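Local atomic coordinates of amine Dehydrogenase (Pseudomonas putida, PDB entry 1JMX), a protein that probably carries electrons through its two covalently bound hemes c as the alpha subunit of a quinohemoprotein amine dehydrogenase. Residues S187-A192 against I409-A414; I467-L470 against Q475-E478. All coordinates share one frame; numbering follows the deposited sequence.

Contact 1 of 2, residues S187-A192 against I409-A414; sequences SGHMLA and IGYLPA
His189 and Tyr411 meet ring against ring where an eight-stranded antiparallel beta barrel, which contains strand 182-190, comes up against the mixed sheet that holds strand 406-420. It is a contact between domains: the first segment belongs to domain II of the subunit and the second to domain IV, and the two aromatic side chains bridge the gap between their backbones. The imidazole brings its NE2 and CE1 obliquely up to CD1 and CE1 of the phenol ring; His189 NE2 lies 3.9 Å from Tyr411 CD1. Seen from the histidine, CE1 of the tyrosine sits over one face of the imidazole, displaced toward its rim. The planes are inclined at 43° with centroids 5.4 Å apart, an oblique pair, and no hydrogen bond joins the segments.

Each ring is directed by its first torsion. The imidazole CG of His189 stands opposite the backbone N (chi1 -175°), whereas CG of Tyr411 lies anti to the carbonyl carbon and beside the backbone N (chi1 -66°). Long, flat side chains suit both places, because they can span the distance between two sheets that share no backbone bonds here. The strands behind them fix the roots: His189 is backbone-bonded to Asp275 within the barrel, and Gly410, next to Tyr411, to Ala397 of strand 391-400. Glu394, on that same strand, touches both rings, and Arg408 makes a cation-pi contact with Tyr411. Gly410 adopts an extended conformation in which a CB would press on the preceding carbonyl O, so glycine suits the position. At the turn after the histidine, Leu191 O accepts a hydrogen bond from Arg392 NH1, while Ala192 N donates one to Glu394 OE1.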
loop_
_atom_site.group_PDB
_atom_site.type_symbol
_atom_site.label_atom_id
_atom_site.label_comp_id
_atom_site.label_asym_id
_atom_site.label_seq_id
_atom_site.Cartn_x
_atom_site.Cartn_y
_atom_site.Cartn_z
ATOM N N SER A 187 25.084 22.037 -5.768
ATOM C CA SER A 187 24.175 22.398 -6.837
ATOM C C SER A 187 23.012 21.423 -6.718
ATOM O O SER A 187 23.190 20.277 -6.315
ATOM C CB SER A 187 24.861 22.230 -8.191
ATOM O OG SER A 187 23.988 22.587 -9.238
ATOM N N GLY A 188 21.820 21.885 -7.062
ATOM C CA GLY A 188 20.656 21.033 -6.983
ATOM C C GLY A 188 19.472 21.634 -7.709
ATOM O O GLY A 188 19.545 22.753 -8.217
ATOM N N HIS A 189 18.372 20.892 -7.745
ATOM C CA HIS A 189 17.169 21.345 -8.416
ATOM C C HIS A 189 15.914 20.822 -7.738
ATOM O O HIS A 189 15.804 19.630 -7.454
ATOM C CB HIS A 189 17.175 20.879 -9.872
ATOM C CG HIS A 189 16.026 21.402 -10.675
ATOM N ND1 HIS A 189 14.774 20.828 -10.644
ATOM C CD2 HIS A 189 15.929 22.470 -11.502
ATOM C CE1 HIS A 189 13.955 21.520 -11.411
ATOM N NE2 HIS A 189 14.630 22.521 -11.944
ATOM N N MET A 190 14.977 21.719 -7.471
ATOM C CA MET A 190 13.715 21.332 -6.868
ATOM C C MET A 190 12.629 21.414 -7.943
ATOM O O MET A 190 12.438 22.459 -8.560
ATOM C CB MET A 190 13.366 22.246 -5.696
ATOM C CG MET A 190 12.116 21.816 -4.942
ATOM S SD MET A 190 11.678 22.919 -3.597
ATOM C CE MET A 190 12.544 22.158 -2.256
ATOM N N LEU A 191 11.961 20.292 -8.193
ATOM C CA LEU A 191 10.893 20.224 -9.189
ATOM C C LEU A 191 9.860 21.311 -8.914
ATOM O O LEU A 191 9.464 21.526 -7.772
ATOM C CB LEU A 191 10.228 18.848 -9.128
ATOM C CG LEU A 191 10.204 17.934 -10.353
ATOM C CD1 LEU A 191 11.528 17.914 -11.095
ATOM C CD2 LEU A 191 9.855 16.545 -9.864
ATOM N N ALA A 192 9.473 22.029 -9.961
ATOM C CA ALA A 192 8.494 23.107 -9.864
ATOM C C ALA A 192 8.958 24.335 -9.075
ATOM O O ALA A 192 8.159 25.238 -8.805
ATOM C CB ALA A 192 7.177 22.583 -9.310
ATOM N N ILE A 409 16.865 20.279 -24.410
ATOM C CA ILE A 409 17.135 21.659 -24.053
ATOM C C ILE A 409 17.238 21.794 -22.540
ATOM O O ILE A 409 18.259 22.238 -22.018
ATOM C CB ILE A 409 16.027 22.620 -24.589
ATOM C CG1 ILE A 409 16.151 22.823 -26.106
ATOM C CG2 ILE A 409 16.147 23.982 -23.938
ATOM C CD1 ILE A 409 15.975 21.600 -26.935
ATOM N N GLY A 410 16.167 21.414 -21.845
ATOM C CA GLY A 410 16.143 21.503 -20.397
ATOM C C GLY A 410 14.723 21.708 -19.921
ATOM O O GLY A 410 13.777 21.359 -20.619
ATOM N N TYR A 411 14.567 22.267 -18.730
ATOM C CA TYR A 411 13.242 22.517 -18.173
ATOM C C TYR A 411 12.851 23.962 -18.450
ATOM O O TYR A 411 13.375 24.878 -17.816
ATOM C CB TYR A 411 13.239 22.258 -16.666
ATOM C CG TYR A 411 13.460 20.811 -16.278
ATOM C CD1 TYR A 411 14.301 20.477 -15.216
ATOM C CD2 TYR A 411 12.793 19.779 -16.941
ATOM C CE1 TYR A 411 14.469 19.152 -14.819
ATOM C CE2 TYR A 411 12.951 18.450 -16.552
ATOM C CZ TYR A 411 13.791 18.145 -15.491
ATOM O OH TYR A 411 13.969 16.836 -15.110
ATOM N N LEU A 412 11.932 24.159 -19.396
ATOM C CA LEU A 412 11.482 25.497 -19.774
ATOM C C LEU A 412 10.198 25.919 -19.078
ATOM O O LEU A 412 9.325 25.096 -18.818
ATOM C CB LEU A 412 11.295 25.588 -21.292
ATOM C CG LEU A 412 12.539 25.447 -22.174
ATOM C CD1 LEU A 412 12.180 25.717 -23.621
ATOM C CD2 LEU A 412 13.594 26.423 -21.724
ATOM N N PRO A 413 10.069 27.222 -18.769
ATOM C CA PRO A 413 8.878 27.755 -18.102
ATOM C C PRO A 413 7.618 27.494 -18.926
ATOM O O PRO A 413 7.647 27.509 -20.159
ATOM C CB PRO A 413 9.192 29.247 -17.981
ATOM C CG PRO A 413 10.124 29.502 -19.136
ATOM C CD PRO A 413 11.026 28.303 -19.065
ATOM N N ALA A 414 6.513 27.235 -18.238
ATOM C CA ALA A 414 5.268 26.945 -18.922
ATOM C C ALA A 414 4.035 27.223 -18.093
ATOM O O ALA A 414 4.105 27.507 -16.899
ATOM C CB ALA A 414 5.259 25.484 -19.360
#

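Contact 2 of 2, residues I467-L470 against Q475-E478; sequences IATL and QTGE
Leu470 and Gln475 close the turn end of an antiparallel beta hairpin, strands 462-470 and 476-484, in domain IV. Leu470 N donates to Gln475 O at 2.8 Å, nearly straight at 169°. From CB the glutamine chain runs to CG, which chi1 of -63° sets beside the backbone N, and a bend at chi2 (87°) folds the amide back toward the other strand. Its OE1 then rests 3.6 Å from CB of Leu470 and also near CD2, a polar tip lying against leucine carbons. Both side chains also touch Val365 and Val368.

Farther along, Ala468 and Gly477 form a hydrogen-bonded pair, with Ala468 N to Gly477 O at 3.0 Å and Gly477 N to Ala468 O at 2.8 Å. Small residues suit this pair: Ala468 is packed against Trp416, Val370 and Ala395, and Gly477 adds no side chain. The opposite face carries Ile467, Thr469, Thr476 and Glu478. The beta-branched threonines form a non-hydrogen-bonded pair, and their side chains cross obliquely. In each, CG2 lies anti to the carbonyl carbon, which brings the two methyls together, tighter than usual, with Thr469 CG2 3.3 Å from Thr476 CG2.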
loop_
_atom_site.group_PDB
_atom_site.type_symbol
_atom_site.label_atom_id
_atom_site.label_comp_id
_atom_site.label_asym_id
_atom_site.label_seq_id
_atom_site.Cartn_x
_atom_site.Cartn_y
_atom_site.Cartn_z
ATOM N N ILE A 467 -1.423 19.073 -18.211
ATOM C CA ILE A 467 -1.013 19.763 -19.436
ATOM C C ILE A 467 -0.091 20.953 -19.193
ATOM O O ILE A 467 -0.432 21.875 -18.454
ATOM C CB ILE A 467 -2.234 20.302 -20.241
ATOM C CG1 ILE A 467 -3.362 19.269 -20.289
ATOM C CG2 ILE A 467 -1.802 20.692 -21.660
ATOM C CD1 ILE A 467 -2.986 18.001 -20.936
ATOM N N ALA A 468 1.076 20.914 -19.828
ATOM C CA ALA A 468 2.050 21.998 -19.749
ATOM C C ALA A 468 2.113 22.629 -21.136
ATOM O O ALA A 468 2.127 21.924 -22.145
ATOM C CB ALA A 468 3.420 21.465 -19.374
ATOM N N THR A 469 2.088 23.954 -21.193
ATOM C CA THR A 469 2.167 24.644 -22.472
ATOM C C THR A 469 3.313 25.635 -22.373
ATOM O O THR A 469 3.292 26.546 -21.549
ATOM C CB THR A 469 0.844 25.347 -22.843
ATOM O OG1 THR A 469 0.522 26.320 -21.851
ATOM C CG2 THR A 469 -0.292 24.351 -22.929
ATOM N N LEU A 470 4.345 25.396 -23.171
ATOM C CA LEU A 470 5.529 26.232 -23.178
ATOM C C LEU A 470 5.281 27.717 -23.420
ATOM O O LEU A 470 4.496 28.104 -24.285
ATOM C CB LEU A 470 6.528 25.692 -24.191
ATOM C CG LEU A 470 7.830 25.181 -23.589
ATOM C CD1 LEU A 470 7.538 24.276 -22.404
ATOM C CD2 LEU A 470 8.635 24.464 -24.663
ATOM N N GLN A 475 4.286 25.236 -27.272
ATOM C CA GLN A 475 4.323 23.790 -27.526
ATOM C C GLN A 475 3.799 23.085 -26.275
ATOM O O GLN A 475 4.199 23.415 -25.160
ATOM C CB GLN A 475 5.743 23.308 -27.840
ATOM C CG GLN A 475 6.371 23.899 -29.104
ATOM C CD GLN A 475 7.095 25.236 -28.858
ATOM O OE1 GLN A 475 6.983 25.834 -27.774
ATOM N NE2 GLN A 475 7.864 25.694 -29.864
ATOM N N THR A 476 2.898 22.125 -26.464
ATOM C CA THR A 476 2.306 21.409 -25.342
ATOM C C THR A 476 2.922 20.048 -24.989
ATOM O O THR A 476 3.496 19.360 -25.830
ATOM C CB THR A 476 0.789 21.234 -25.552
ATOM O OG1 THR A 476 0.561 20.458 -26.730
ATOM C CG2 THR A 476 0.120 22.578 -25.723
ATOM N N GLY A 477 2.768 19.685 -23.720
ATOM C CA GLY A 477 3.264 18.427 -23.190
ATOM C C GLY A 477 2.188 17.854 -22.286
ATOM O O GLY A 477 1.441 18.596 -21.649
ATOM N N GLU A 478 2.126 16.533 -22.199
ATOM C CA GLU A 478 1.109 15.868 -21.395
ATOM C C GLU A 478 1.631 14.852 -20.379
ATOM O O GLU A 478 2.485 14.021 -20.688
ATOM C CB GLU A 478 0.124 15.174 -22.320
ATOM C CG GLU A 478 -1.266 15.716 -22.230
ATOM C CD GLU A 478 -2.140 15.272 -23.384
ATOM O OE1 GLU A 478 -2.119 14.060 -23.720
ATOM O OE2 GLU A 478 -2.842 16.144 -23.958
#

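Overall arrangement
Contacts 1 and 2 share the mixed sheet of domain IV, which supplies one segment of the first and both of the second; their centres are 15 Å apart. Strand 406-420 gives contact 1 its second segment and pairs antiparallel with strand 462-470 of contact 2, so the hairpin is bonded to the strand that carries the tyrosine of the interdomain aromatic pair. The segments also touch directly: Ala414 CB is 3.1 Å from Thr469 O, and Leu412 CD1 packs 3.9 Å from Leu470 CD2. Strand 391-400 adds Glu394 to contact 1 and Ala395 to contact 2. Both contacts lie away from the heme sites, although a bound nickel ion sits about 6 Å from Gly477 in contact 2.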